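Local structure of Afp (Microbacterium arborescens, 2YJK) at residues Met32-Val37 with Ser88-Lys93; Ile52-Leu57 with Leu156-Glu161; Val62-Asp67 with Asp149-Phe154; Ala73-Ala78 with Leu135-Val140; Val121-Ala126 with Ile142-Gly147. The protein probably binds and stores iron as a Dps-type ferritin-like protein, taking up iron at sites on a shell of twelve subunits. All blocks are in the same frame, centred on the assembly; numbering follows the deposited sequence.

Contact 1. Residues Met32-Val37 with Ser88-Lys93; sequences MQALVV and STMAEK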
# COMPACT_ATOMS: atom_id res chain seq x y z
N MET C 32 7.97 -27.43 15.21
CA MET C 32 7.59 -26.09 14.80
C MET C 32 6.15 -25.75 15.13
O MET C 32 5.86 -24.65 15.50
CB MET C 32 7.81 -25.95 13.34
CG MET C 32 9.33 -25.79 12.95
SD MET C 32 10.23 -24.49 13.90
CE MET C 32 11.32 -25.52 14.76
N GLN C 33 5.23 -26.71 14.99
CA GLN C 33 3.84 -26.47 15.25
C GLN C 33 3.63 -26.40 16.79
O GLN C 33 2.77 -25.61 17.23
CB GLN C 33 2.98 -27.60 14.60
CG GLN C 33 1.49 -27.38 14.62
CD GLN C 33 1.07 -26.08 13.92
OE1 GLN C 33 0.73 -25.09 14.58
NE2 GLN C 33 1.10 -26.07 12.59
N ALA C 34 4.35 -27.24 17.57
CA ALA C 34 4.38 -27.14 19.06
C ALA C 34 4.88 -25.74 19.54
O ALA C 34 4.29 -25.16 20.45
CB ALA C 34 5.27 -28.24 19.68
N LEU C 35 5.92 -25.21 18.86
CA LEU C 35 6.45 -23.90 19.13
C LEU C 35 5.45 -22.76 18.85
O LEU C 35 5.43 -21.78 19.60
CB LEU C 35 7.73 -23.70 18.34
CG LEU C 35 8.55 -22.46 18.73
CD1 LEU C 35 9.00 -22.61 20.16
CD2 LEU C 35 9.72 -22.04 17.71
N VAL C 36 4.56 -22.94 17.86
CA VAL C 36 3.45 -21.99 17.67
C VAL C 36 2.58 -21.93 18.97
O VAL C 36 2.28 -20.83 19.51
CB VAL C 36 2.54 -22.37 16.45
CG1 VAL C 36 1.24 -21.59 16.51
CG2 VAL C 36 3.28 -22.07 15.09
N VAL C 37 2.19 -23.11 19.47
CA VAL C 37 1.27 -23.16 20.59
C VAL C 37 1.95 -22.75 21.93
O VAL C 37 1.43 -21.91 22.67
CB VAL C 37 0.62 -24.57 20.74
CG1 VAL C 37 -0.14 -24.65 22.07
CG2 VAL C 37 -0.31 -24.86 19.51
N SER C 88 -3.32 -34.46 18.94
CA SER C 88 -3.00 -35.66 19.78
C SER C 88 -1.61 -36.23 19.47
O SER C 88 -0.83 -36.45 20.39
CB SER C 88 -4.07 -36.74 19.61
OG SER C 88 -4.11 -37.16 18.25
N THR C 89 -1.29 -36.39 18.19
CA THR C 89 -0.02 -36.89 17.72
C THR C 89 1.13 -35.94 18.12
O THR C 89 2.17 -36.38 18.68
CB THR C 89 -0.09 -37.03 16.16
OG1 THR C 89 -1.24 -37.80 15.80
CG2 THR C 89 1.17 -37.76 15.55
N MET C 90 0.95 -34.65 17.81
CA MET C 90 1.88 -33.59 18.19
C MET C 90 2.23 -33.53 19.68
O MET C 90 3.40 -33.40 20.02
CB MET C 90 1.38 -32.21 17.70
CG MET C 90 2.24 -31.06 18.20
SD MET C 90 1.63 -29.47 17.68
CE MET C 90 0.26 -29.17 18.83
N ALA C 91 1.23 -33.61 20.55
CA ALA C 91 1.41 -33.76 22.00
C ALA C 91 2.22 -35.01 22.40
O ALA C 91 3.11 -34.92 23.29
CB ALA C 91 0.07 -33.82 22.70
N GLU C 92 1.94 -36.15 21.76
CA GLU C 92 2.75 -37.36 21.99
C GLU C 92 4.22 -37.20 21.57
O GLU C 92 5.04 -37.84 22.13
CB GLU C 92 2.19 -38.57 21.22
CG GLU C 92 0.97 -39.27 21.85
CD GLU C 92 0.06 -39.96 20.79
OE1 GLU C 92 0.45 -40.06 19.59
OE2 GLU C 92 -1.06 -40.42 21.16
N LYS C 93 4.52 -36.37 20.55
CA LYS C 93 5.87 -36.34 19.97
C LYS C 93 6.66 -35.17 20.48
O LYS C 93 7.76 -34.91 20.02
CB LYS C 93 5.85 -36.30 18.41
CG LYS C 93 5.32 -37.55 17.66
CD LYS C 93 6.12 -38.74 18.11
CE LYS C 93 5.39 -40.04 17.95
NZ LYS C 93 5.79 -40.70 16.70

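Contact 2. Residues Ile52-Leu57 with Leu156-Glu161; sequences IAIHEL and LAHLAE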
# COMPACT_ATOMS: atom_id res chain seq x y z
N ILE C 52 6.89 -5.56 26.94
CA ILE C 52 6.34 -5.29 25.60
C ILE C 52 7.29 -5.78 24.47
O ILE C 52 6.84 -6.40 23.49
CB ILE C 52 5.76 -3.82 25.44
CG1 ILE C 52 4.75 -3.73 24.28
CG2 ILE C 52 6.86 -2.82 25.22
CD1 ILE C 52 3.44 -4.43 24.48
N ALA C 53 8.58 -5.60 24.66
CA ALA C 53 9.55 -6.05 23.66
C ALA C 53 9.59 -7.59 23.56
O ALA C 53 9.65 -8.14 22.48
CB ALA C 53 10.93 -5.48 23.99
N ILE C 54 9.49 -8.29 24.68
CA ILE C 54 9.50 -9.75 24.66
C ILE C 54 8.15 -10.34 24.22
O ILE C 54 8.12 -11.39 23.57
CB ILE C 54 9.94 -10.32 26.02
CG1 ILE C 54 11.39 -9.80 26.37
CG2 ILE C 54 9.84 -11.86 26.06
CD1 ILE C 54 12.48 -10.18 25.38
N HIS C 55 7.04 -9.72 24.68
CA HIS C 55 5.69 -10.02 24.20
C HIS C 55 5.67 -9.97 22.65
O HIS C 55 5.16 -10.85 22.00
CB HIS C 55 4.70 -9.01 24.80
CG HIS C 55 3.27 -9.18 24.39
ND1 HIS C 55 2.45 -10.18 24.91
CD2 HIS C 55 2.49 -8.42 23.59
CE1 HIS C 55 1.24 -10.06 24.37
NE2 HIS C 55 1.24 -8.99 23.58
N GLU C 56 6.25 -8.93 22.07
CA GLU C 56 6.28 -8.75 20.62
C GLU C 56 7.25 -9.64 19.90
O GLU C 56 6.89 -10.19 18.86
CB GLU C 56 6.52 -7.29 20.25
CG GLU C 56 5.36 -6.41 20.66
CD GLU C 56 5.18 -5.19 19.75
OE1 GLU C 56 6.21 -4.69 19.18
OE2 GLU C 56 4.01 -4.74 19.61
N LEU C 57 8.46 -9.80 20.45
CA LEU C 57 9.42 -10.77 19.90
C LEU C 57 8.86 -12.22 19.86
O LEU C 57 9.01 -12.92 18.84
CB LEU C 57 10.77 -10.73 20.65
CG LEU C 57 11.82 -11.77 20.26
CD1 LEU C 57 12.17 -11.54 18.77
CD2 LEU C 57 13.10 -11.51 21.12
N LEU C 156 18.43 -15.20 22.90
CA LEU C 156 19.55 -15.39 23.80
C LEU C 156 20.34 -14.10 24.06
O LEU C 156 20.93 -13.97 25.12
CB LEU C 156 20.48 -16.47 23.25
CG LEU C 156 20.97 -17.65 24.06
CD1 LEU C 156 20.06 -18.07 25.31
CD2 LEU C 156 21.29 -18.83 23.08
N ALA C 157 20.36 -13.15 23.12
CA ALA C 157 21.16 -11.92 23.29
C ALA C 157 20.73 -11.13 24.56
O ALA C 157 21.54 -10.39 25.12
CB ALA C 157 21.07 -11.00 21.99
N HIS C 158 19.49 -11.35 25.02
CA HIS C 158 18.91 -10.65 26.18
C HIS C 158 19.49 -11.13 27.53
O HIS C 158 19.26 -10.47 28.53
CB HIS C 158 17.40 -10.82 26.28
CG HIS C 158 16.63 -10.04 25.27
ND1 HIS C 158 16.30 -10.53 24.02
CD2 HIS C 158 16.13 -8.77 25.32
CE1 HIS C 158 15.61 -9.61 23.36
NE2 HIS C 158 15.50 -8.53 24.12
N LEU C 159 20.18 -12.26 27.56
CA LEU C 159 20.56 -12.91 28.81
C LEU C 159 22.11 -12.82 29.00
O LEU C 159 22.64 -13.24 30.03
CB LEU C 159 20.09 -14.39 28.81
CG LEU C 159 18.61 -14.87 28.70
CD1 LEU C 159 18.54 -16.39 28.59
CD2 LEU C 159 17.67 -14.40 29.83
N ALA C 160 22.81 -12.29 27.98
CA ALA C 160 24.27 -12.04 28.04
C ALA C 160 24.68 -11.21 29.28
O ALA C 160 25.69 -11.52 29.96
CB ALA C 160 24.73 -11.40 26.78
N GLU C 161 23.92 -10.16 29.59
CA GLU C 161 23.78 -9.77 31.02
C GLU C 161 22.56 -8.86 31.32
O GLU C 161 21.40 -9.22 31.04
CB GLU C 161 25.11 -9.29 31.69
CG GLU C 161 24.95 -8.49 33.02
CD GLU C 161 24.13 -9.21 34.16
OE1 GLU C 161 22.92 -9.53 33.99
OE2 GLU C 161 24.71 -9.42 35.25

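Contact 3. Residues Val62-Asp67 with Asp149-Phe154; sequences VAHAQD and DKDRWF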
# COMPACT_ATOMS: atom_id res chain seq x y z
N VAL C 62 6.57 -17.08 16.93
CA VAL C 62 5.41 -17.90 16.65
C VAL C 62 5.08 -17.79 15.14
O VAL C 62 4.81 -18.82 14.50
CB VAL C 62 4.22 -17.39 17.51
CG1 VAL C 62 2.88 -17.85 16.96
CG2 VAL C 62 4.35 -17.79 18.95
N ALA C 63 5.10 -16.56 14.59
CA ALA C 63 4.68 -16.30 13.21
C ALA C 63 5.70 -17.05 12.30
O ALA C 63 5.28 -17.79 11.41
CB ALA C 63 4.62 -14.80 12.92
N HIS C 64 7.02 -16.96 12.61
CA HIS C 64 8.05 -17.78 11.95
C HIS C 64 7.82 -19.29 12.09
O HIS C 64 7.84 -20.02 11.08
CB HIS C 64 9.45 -17.42 12.45
CG HIS C 64 9.85 -16.01 12.09
ND1 HIS C 64 10.85 -15.32 12.75
CD2 HIS C 64 9.33 -15.14 11.19
CE1 HIS C 64 10.96 -14.11 12.25
NE2 HIS C 64 10.05 -13.97 11.30
N ALA C 65 7.61 -19.78 13.33
CA ALA C 65 7.42 -21.22 13.51
C ALA C 65 6.24 -21.72 12.63
O ALA C 65 6.36 -22.75 11.93
CB ALA C 65 7.19 -21.57 15.06
N GLN C 66 5.13 -21.00 12.65
CA GLN C 66 4.00 -21.36 11.82
C GLN C 66 4.38 -21.44 10.33
O GLN C 66 4.00 -22.37 9.70
CB GLN C 66 2.76 -20.44 11.99
CG GLN C 66 1.51 -20.99 11.25
CD GLN C 66 1.05 -22.36 11.86
OE1 GLN C 66 1.35 -23.46 11.32
NE2 GLN C 66 0.40 -22.29 13.00
N ASP C 67 5.14 -20.48 9.81
CA ASP C 67 5.56 -20.53 8.42
C ASP C 67 6.43 -21.74 8.19
O ASP C 67 6.23 -22.47 7.22
CB ASP C 67 6.28 -19.27 7.96
CG ASP C 67 5.32 -18.08 7.77
OD1 ASP C 67 4.13 -18.27 7.32
OD2 ASP C 67 5.75 -16.92 8.09
N ASP C 149 17.95 -20.28 13.87
CA ASP C 149 19.26 -19.77 14.37
C ASP C 149 19.22 -18.29 14.67
O ASP C 149 19.73 -17.83 15.70
CB ASP C 149 20.36 -20.00 13.34
CG ASP C 149 20.95 -21.42 13.43
OD1 ASP C 149 20.64 -22.08 14.45
OD2 ASP C 149 21.67 -21.89 12.52
N LYS C 150 18.56 -17.53 13.82
CA LYS C 150 18.51 -16.12 14.07
C LYS C 150 17.54 -15.74 15.24
O LYS C 150 17.87 -14.91 16.09
CB LYS C 150 18.18 -15.41 12.75
CG LYS C 150 18.03 -13.91 12.89
CD LYS C 150 17.61 -13.28 11.54
CE LYS C 150 17.80 -11.78 11.63
NZ LYS C 150 17.11 -11.04 10.52
N ASP C 151 16.34 -16.34 15.26
CA ASP C 151 15.37 -16.20 16.35
C ASP C 151 15.98 -16.61 17.68
O ASP C 151 15.79 -15.92 18.69
CB ASP C 151 14.12 -17.04 16.07
CG ASP C 151 13.24 -16.43 14.91
OD1 ASP C 151 13.37 -15.19 14.61
OD2 ASP C 151 12.42 -17.20 14.31
N ARG C 152 16.76 -17.67 17.69
CA ARG C 152 17.50 -18.07 18.88
C ARG C 152 18.48 -16.96 19.36
O ARG C 152 18.53 -16.67 20.56
CB ARG C 152 18.25 -19.36 18.63
CG ARG C 152 18.88 -20.04 19.87
CD ARG C 152 19.83 -21.17 19.48
NE ARG C 152 20.45 -21.75 20.68
CZ ARG C 152 21.70 -21.53 21.12
NH1 ARG C 152 22.54 -20.79 20.43
NH2 ARG C 152 22.12 -22.09 22.25
N TRP C 153 19.22 -16.34 18.44
CA TRP C 153 20.12 -15.29 18.81
C TRP C 153 19.34 -14.12 19.45
O TRP C 153 19.72 -13.64 20.52
CB TRP C 153 20.94 -14.85 17.59
CG TRP C 153 21.51 -13.44 17.66
CD1 TRP C 153 22.18 -12.87 18.70
CD2 TRP C 153 21.47 -12.42 16.61
NE1 TRP C 153 22.52 -11.56 18.39
CE2 TRP C 153 22.12 -11.27 17.12
CE3 TRP C 153 20.92 -12.39 15.29
CZ2 TRP C 153 22.26 -10.06 16.36
CZ3 TRP C 153 21.07 -11.19 14.52
CH2 TRP C 153 21.74 -10.05 15.07
N PHE C 154 18.25 -13.67 18.80
CA PHE C 154 17.45 -12.58 19.32
C PHE C 154 16.95 -12.85 20.73
O PHE C 154 16.96 -11.96 21.54
CB PHE C 154 16.28 -12.29 18.42
CG PHE C 154 16.63 -11.53 17.19
CD1 PHE C 154 17.95 -11.31 16.82
CD2 PHE C 154 15.64 -11.09 16.33
CE1 PHE C 154 18.26 -10.60 15.65
CE2 PHE C 154 15.96 -10.38 15.17
CZ PHE C 154 17.28 -10.14 14.85

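Contact 4. Residues Ala73-Ala78 with Leu135-Val140; sequences AERIVA and LTSQDV. With OFE (Iron(II) oxide), chain P.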
# COMPACT_ATOMS: atom_id res chain seq x y z
N ALA C 73 5.69 -29.08 6.06
CA ALA C 73 4.53 -29.98 5.85
C ALA C 73 4.25 -30.10 4.37
O ALA C 73 3.98 -31.20 3.83
CB ALA C 73 3.28 -29.45 6.63
N GLU C 74 4.34 -28.98 3.68
CA GLU C 74 3.85 -28.97 2.32
C GLU C 74 4.87 -29.59 1.41
O GLU C 74 4.54 -30.12 0.36
CB GLU C 74 3.45 -27.55 1.88
CG GLU C 74 2.20 -27.12 2.73
CD GLU C 74 1.52 -25.84 2.25
OE1 GLU C 74 2.11 -25.08 1.42
OE2 GLU C 74 0.37 -25.60 2.71
N ARG C 75 6.12 -29.46 1.80
CA ARG C 75 7.17 -30.22 1.12
C ARG C 75 6.89 -31.74 1.24
O ARG C 75 7.02 -32.47 0.23
CB ARG C 75 8.57 -29.85 1.68
CG ARG C 75 9.73 -30.68 1.06
CD ARG C 75 9.89 -30.25 -0.38
NE ARG C 75 10.74 -31.17 -1.09
CZ ARG C 75 10.80 -31.27 -2.42
NH1 ARG C 75 10.02 -30.48 -3.23
NH2 ARG C 75 11.62 -32.17 -2.91
N ILE C 76 6.52 -32.24 2.44
CA ILE C 76 6.18 -33.69 2.58
C ILE C 76 4.99 -34.10 1.71
O ILE C 76 4.99 -35.12 1.02
CB ILE C 76 5.86 -34.06 4.04
CG1 ILE C 76 7.14 -33.96 4.91
CG2 ILE C 76 5.27 -35.50 4.12
CD1 ILE C 76 6.84 -33.80 6.39
N VAL C 77 3.97 -33.26 1.71
CA VAL C 77 2.75 -33.55 0.99
C VAL C 77 2.99 -33.49 -0.52
O VAL C 77 2.51 -34.36 -1.25
CB VAL C 77 1.57 -32.67 1.44
CG1 VAL C 77 0.28 -32.98 0.52
CG2 VAL C 77 1.25 -33.02 2.99
N ALA C 78 3.80 -32.51 -0.96
CA ALA C 78 4.13 -32.33 -2.38
C ALA C 78 4.83 -33.53 -2.96
O ALA C 78 4.76 -33.75 -4.17
CB ALA C 78 5.04 -31.04 -2.61
N LEU C 135 18.31 -33.14 -2.29
CA LEU C 135 18.82 -31.78 -2.12
C LEU C 135 17.72 -30.72 -2.03
O LEU C 135 17.89 -29.70 -1.36
CB LEU C 135 19.83 -31.48 -3.24
CG LEU C 135 21.12 -32.31 -3.07
CD1 LEU C 135 22.27 -32.03 -4.11
CD2 LEU C 135 21.68 -32.10 -1.67
N THR C 136 16.60 -30.94 -2.72
CA THR C 136 15.50 -30.00 -2.67
C THR C 136 14.87 -29.99 -1.26
O THR C 136 14.61 -28.91 -0.73
CB THR C 136 14.48 -30.27 -3.80
OG1 THR C 136 15.18 -30.23 -5.03
CG2 THR C 136 13.36 -29.19 -3.87
N SER C 137 14.68 -31.15 -0.65
CA SER C 137 14.13 -31.16 0.72
C SER C 137 15.16 -30.65 1.71
O SER C 137 14.79 -30.10 2.77
CB SER C 137 13.64 -32.56 1.17
OG SER C 137 12.60 -33.06 0.32
N GLN C 138 16.44 -30.91 1.40
CA GLN C 138 17.53 -30.50 2.29
C GLN C 138 17.50 -28.98 2.39
O GLN C 138 17.64 -28.40 3.47
CB GLN C 138 18.90 -31.01 1.81
CG GLN C 138 20.03 -30.53 2.70
CD GLN C 138 21.41 -30.75 2.10
OE1 GLN C 138 21.68 -30.28 1.03
NE2 GLN C 138 22.27 -31.47 2.79
N ASP C 139 17.28 -28.33 1.24
CA ASP C 139 17.18 -26.88 1.17
C ASP C 139 16.05 -26.32 2.05
O ASP C 139 16.18 -25.23 2.65
CB ASP C 139 17.01 -26.47 -0.30
CG ASP C 139 17.02 -24.95 -0.49
OD1 ASP C 139 18.14 -24.34 -0.40
OD2 ASP C 139 15.94 -24.35 -0.77
N VAL C 140 14.95 -27.05 2.16
CA VAL C 140 13.87 -26.62 3.03
C VAL C 140 14.42 -26.61 4.46
O VAL C 140 14.14 -25.65 5.23
CB VAL C 140 12.57 -27.54 2.94
CG1 VAL C 140 11.61 -27.16 4.01
CG2 VAL C 140 11.87 -27.31 1.59
FE OFE P . -0.16 -23.65 3.52
O OFE P . -0.55 -21.86 4.67

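Contact 5. Residues Val121-Ala126 with Ile142-Gly147; sequences VDLQAA and IEIKRG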
# COMPACT_ATOMS: atom_id res chain seq x y z
N VAL C 121 18.38 -29.63 16.81
CA VAL C 121 18.90 -30.98 16.72
C VAL C 121 18.17 -31.71 15.59
O VAL C 121 18.81 -32.36 14.79
CB VAL C 121 18.74 -31.77 18.10
CG1 VAL C 121 18.85 -33.38 17.93
CG2 VAL C 121 19.76 -31.24 19.13
N ASP C 122 16.86 -31.59 15.49
CA ASP C 122 16.13 -32.29 14.41
C ASP C 122 16.39 -31.65 13.03
O ASP C 122 16.48 -32.35 12.04
CB ASP C 122 14.65 -32.39 14.71
CG ASP C 122 14.31 -33.45 15.83
OD1 ASP C 122 15.00 -34.53 15.99
OD2 ASP C 122 13.30 -33.21 16.53
N LEU C 123 16.55 -30.32 12.96
CA LEU C 123 16.93 -29.70 11.67
C LEU C 123 18.33 -30.17 11.20
O LEU C 123 18.54 -30.45 9.99
CB LEU C 123 16.81 -28.18 11.72
CG LEU C 123 15.35 -27.70 11.70
CD1 LEU C 123 15.24 -26.35 12.39
CD2 LEU C 123 14.79 -27.64 10.26
N GLN C 124 19.27 -30.31 12.13
CA GLN C 124 20.62 -30.69 11.76
C GLN C 124 20.62 -32.17 11.36
O GLN C 124 21.14 -32.51 10.32
CB GLN C 124 21.65 -30.37 12.87
CG GLN C 124 23.17 -30.58 12.46
CD GLN C 124 23.60 -29.67 11.26
OE1 GLN C 124 23.33 -28.46 11.23
NE2 GLN C 124 24.24 -30.27 10.25
N ALA C 125 19.90 -33.01 12.06
CA ALA C 125 19.66 -34.36 11.52
C ALA C 125 19.02 -34.38 10.10
O ALA C 125 19.40 -35.19 9.25
CB ALA C 125 18.85 -35.22 12.52
N ALA C 126 18.06 -33.50 9.82
CA ALA C 126 17.47 -33.50 8.47
C ALA C 126 18.48 -33.07 7.43
O ALA C 126 18.58 -33.68 6.41
CB ALA C 126 16.21 -32.67 8.38
N ILE C 142 17.53 -26.47 5.46
CA ILE C 142 18.50 -25.37 5.57
C ILE C 142 17.84 -24.01 5.76
O ILE C 142 18.25 -23.22 6.64
CB ILE C 142 19.48 -25.33 4.36
CG1 ILE C 142 20.53 -26.45 4.52
CG2 ILE C 142 20.20 -24.01 4.39
CD1 ILE C 142 21.28 -26.82 3.18
N GLU C 143 16.83 -23.71 4.93
CA GLU C 143 16.16 -22.43 5.02
C GLU C 143 15.50 -22.27 6.44
O GLU C 143 15.62 -21.23 7.08
CB GLU C 143 15.11 -22.33 3.91
CG GLU C 143 14.11 -21.15 4.04
CD GLU C 143 12.96 -21.32 3.04
OE1 GLU C 143 13.24 -21.22 1.83
OE2 GLU C 143 11.80 -21.59 3.45
N ILE C 144 14.80 -23.29 6.94
CA ILE C 144 14.22 -23.17 8.26
C ILE C 144 15.32 -23.02 9.39
O ILE C 144 15.19 -22.20 10.32
CB ILE C 144 13.33 -24.40 8.62
CG1 ILE C 144 12.07 -24.50 7.72
CG2 ILE C 144 12.92 -24.32 10.13
CD1 ILE C 144 11.43 -25.92 7.68
N LYS C 145 16.41 -23.83 9.31
CA LYS C 145 17.54 -23.63 10.25
C LYS C 145 18.13 -22.19 10.31
O LYS C 145 18.43 -21.67 11.40
CB LYS C 145 18.66 -24.64 10.03
CG LYS C 145 19.52 -24.73 11.28
CD LYS C 145 20.62 -25.81 11.13
CE LYS C 145 21.42 -26.04 12.48
NZ LYS C 145 22.10 -24.81 12.92
N ARG C 146 18.29 -21.53 9.18
CA ARG C 146 18.78 -20.13 9.19
C ARG C 146 17.86 -19.24 10.00
O ARG C 146 18.34 -18.47 10.87
CB ARG C 146 18.91 -19.53 7.78
CG ARG C 146 20.10 -20.05 7.02
CD ARG C 146 20.10 -19.50 5.64
NE ARG C 146 20.14 -18.03 5.64
CZ ARG C 146 20.18 -17.30 4.53
NH1 ARG C 146 20.23 -17.90 3.35
NH2 ARG C 146 20.15 -15.99 4.58
N GLY C 147 16.56 -19.32 9.73
CA GLY C 147 15.58 -18.52 10.49
C GLY C 147 15.54 -18.85 11.98
O GLY C 147 15.44 -17.94 12.80

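Contact 1. Residues Met32-Val37 with Ser88-Lys93
The carboxamide of Q33, the one flat group among the touching side chains, offers neither face nor edge to M90. It is turned off toward helix 51-78, where its NE2 is hydrogen-bonded to Q66 OE1, and what M90 meets is the aliphatic shaft behind it. The sulfur is the centre of the contact: M90 SD lies 3.7 Å from Q33 CG and 3.8 Å from Q33 CB, with the two side chains crossing at about a right angle. On the helix surface, M90 SD comes 3.5 Å from A34 N, and the methyl A34 CB lies 4.3 Å from M90 SD. Beyond the sulfur, M90 CE reaches toward the next turn and approaches V37 CG2 at 4.4 Å.

M90 extends straight along its first two torsions (chi1 174°, chi2 -178°). It bends only at the thioether, which lays CE along helix 15-45. The methionine spans axes that are 10.3 Å apart where the short helix 87-92 passes over helix 15-45, crossing at -96°. This short helix, set across the long ones, is the helix of the loop between the second and third bundle helices in the Dps fold. It lies at a subunit boundary: A91 packs on A91 of the second subunit, and Q33 on W44 of that subunit.

All four touching residues are buried, and dispersion round a polarisable sulfur carries the contact. Between these segments the contact thus rests on apolar packing, while the polar end of Q33 is satisfied by Q66.

Contact 2. Residues Ile52-Leu57 with Leu156-Glu161
H158 ND1, on the ring that meets I54 and L57, is gripped by two backbone carbonyls of its own chain, F154 O and L155 O, through weak hydrogen bonds. With these bonds probably helping to set its rotation, the imidazole presents one face to I54. I54 CD1 sits over that face, 3.7 Å from the ring centroid and 13° off the normal, a CH-pi contact. The methyl is almost central, with H158 NE2 its nearest ring atom at 3.7 Å. I54 turns its CG1 branch to the side of its backbone N (chi1 -59°); together with a bent second torsion this brings CD1 to the ring. L57 approaches differently: its CD2 comes obliquely to H158 CE1, at 3.9 Å.

The contact joins the first turns of the second bundle helix of the ferritin fold to the C-terminal tail that follows helix 135-156. I109 of helix 105-130 packs on both I54 and H158, and W105 on H158. S49 of the third subunit also touches H158, which places the ring at a subunit boundary. H55 stacks on H43, an iron ligand, and H55 O accepts a hydrogen bond from H43 ND1.

Contact 3. Residues Val62-Asp67 with Asp149-Phe154
H64 and D151 join ring edge to carboxylate. H64 ND1 donates to D151 OD2 at 2.9 Å, with an N-H...O angle of 150°, and makes a weak second bond to D151 OD1 at 3.1 Å. The fork is lopsided, OD2 being the nearer oxygen and using its syn lone pair, the one on the side of OD1. Ring and carboxylate planes differ by 6°, and OD2 lies 12° out of the imidazole plane. Flanking the bond, H64 CB comes 3.5 Å from D151 OD2, while H64 CE1 lies 3.5 Å from D151 OD1. The neighbouring carboxylate would be expected to favour a protonated imidazole.

Both residues point toward each other from their helices, yet their CA atoms are 8.7 Å apart, so the two polar side chains fill the span between backbones. These are helices 51-78 and 135-156, neighbours in the four-helix bundle of the ferritin fold, and the bond joins the middle of helix 51-78 to the C-terminal part of helix 135-156. Behind H64, V62 and A65 pack on V36 of helix 15-45. Behind D151, helix 135-156 is linked to helix 105-130 by, among other contacts, the salt bridge from R152 NE to D117 OD1. Farther out, W153 meets the rings of F51 and H55 of the third subunit.

Contact 4. Residues Ala73-Ala78 with Leu135-Val140
R75 leaves helix 73-78 toward V140 and S137. Its CB and CG run beside V140, with R75 CG 4.0 Å from V140 CG2. The chain then bends at its second torsion (chi2 70°), and R75 CD passes S137 OG at 4.0 Å. The next atom makes the polar link: R75 NE donates to S137 OG at 3.0 Å, nearly straight at 173° and exactly in the guanidinium plane. At the end of the chain T136 covers one face of the group, off its centre; R75 CZ lies 3.6 Å from T136 CG2, and R75 NH2 lies 3.5 Å from T136 CB.

Carboxylates take up the remaining nitrogens. R75 NH2 forms a salt bridge with D134 OD2, which also receives a hydrogen bond from S137 OG, while R75 NH1 pairs with D149 OD2 of the sixth subunit. These bonds hold the plane of the buried guanidinium, the two carboxylates probably offset its charge, and the same side chain links two subunits.

The helices run antiparallel here, at 164°, and the adjacent E74 makes no contact with helix 135-140 and carries its carboxylate to the iron. E74 OE2 binds iron of the iron(II) oxide at 2.2 Å, together with D70 of the same chain and H43 of the second subunit. An iron site divided between two subunits in this way is typical of the ferroxidase centre of Dps proteins.

Contact 5. Residues Val121-Ala126 with Ile142-Gly147
Apolar contact comes from L123, which points toward helix 142-147 and closes its two methyls on one branch of I144. L123 CD1 and L123 CD2 each lie 3.8 Å from I144 CG2, so this methyl is straddled by the leucine fork, the two side chains crossing at about a right angle. L123 also reaches the backbone of K145, with L123 CD1 4.2 Å from K145 CA, and their beta carbons come close, L123 CB being 4.3 Å from K145 CB.

A second kind of contact sets a carbonyl oxygen against an aliphatic chain. Q124 OE1 lies 3.3 Å from K145 CE and 3.8 Å from K145 CD. A kink beyond CG (chi2 61°) swings the Q124 amide round to the lysine. The nitrogens have partners outside the two segments: Q124 NE2 is hydrogen-bonded to D128 OD1, while K145 NZ turns at its last torsion (chi4 -61°) to a salt bridge with D149 OD2. CE, next to the charged nitrogen, is probably polarised, which would make the approach of OE1 mildly favourable.

Both L123 and I144 pack on V28 of helix 15-45, and I144 also on Y68 of helix 51-78, so the apolar side faces the bundle core. The axes approach to 9.7 Å and cross at -150°, the antiparallel pairing of the last two helices in the four-helix bundle of the ferritin fold.

Overall arrangement
Contacts 2 to 5 follow helix 135-156 and its tail along the bundle, three of them (contacts 2, 3 and 4) against helix 51-78; the centres of contacts 2 and 4, toward opposite ends of helix 51-78, are about 32 Å apart. Contact 3 lies between them and touches contacts 2 and 1: L57 CD2 is 3.9 Å from F154 O, and V36 CG2 is 3.6 Å from V62 O; contact 4 stays about 7 Å away at the nearest atoms. Contact 5 adjoins contacts 3 and 4 in sequence. The iron(II) oxide bound by E74 of contact 4 lies about 9 Å from the Q33 side chain of contact 1; another lies about 12 Å from the L57 side chain.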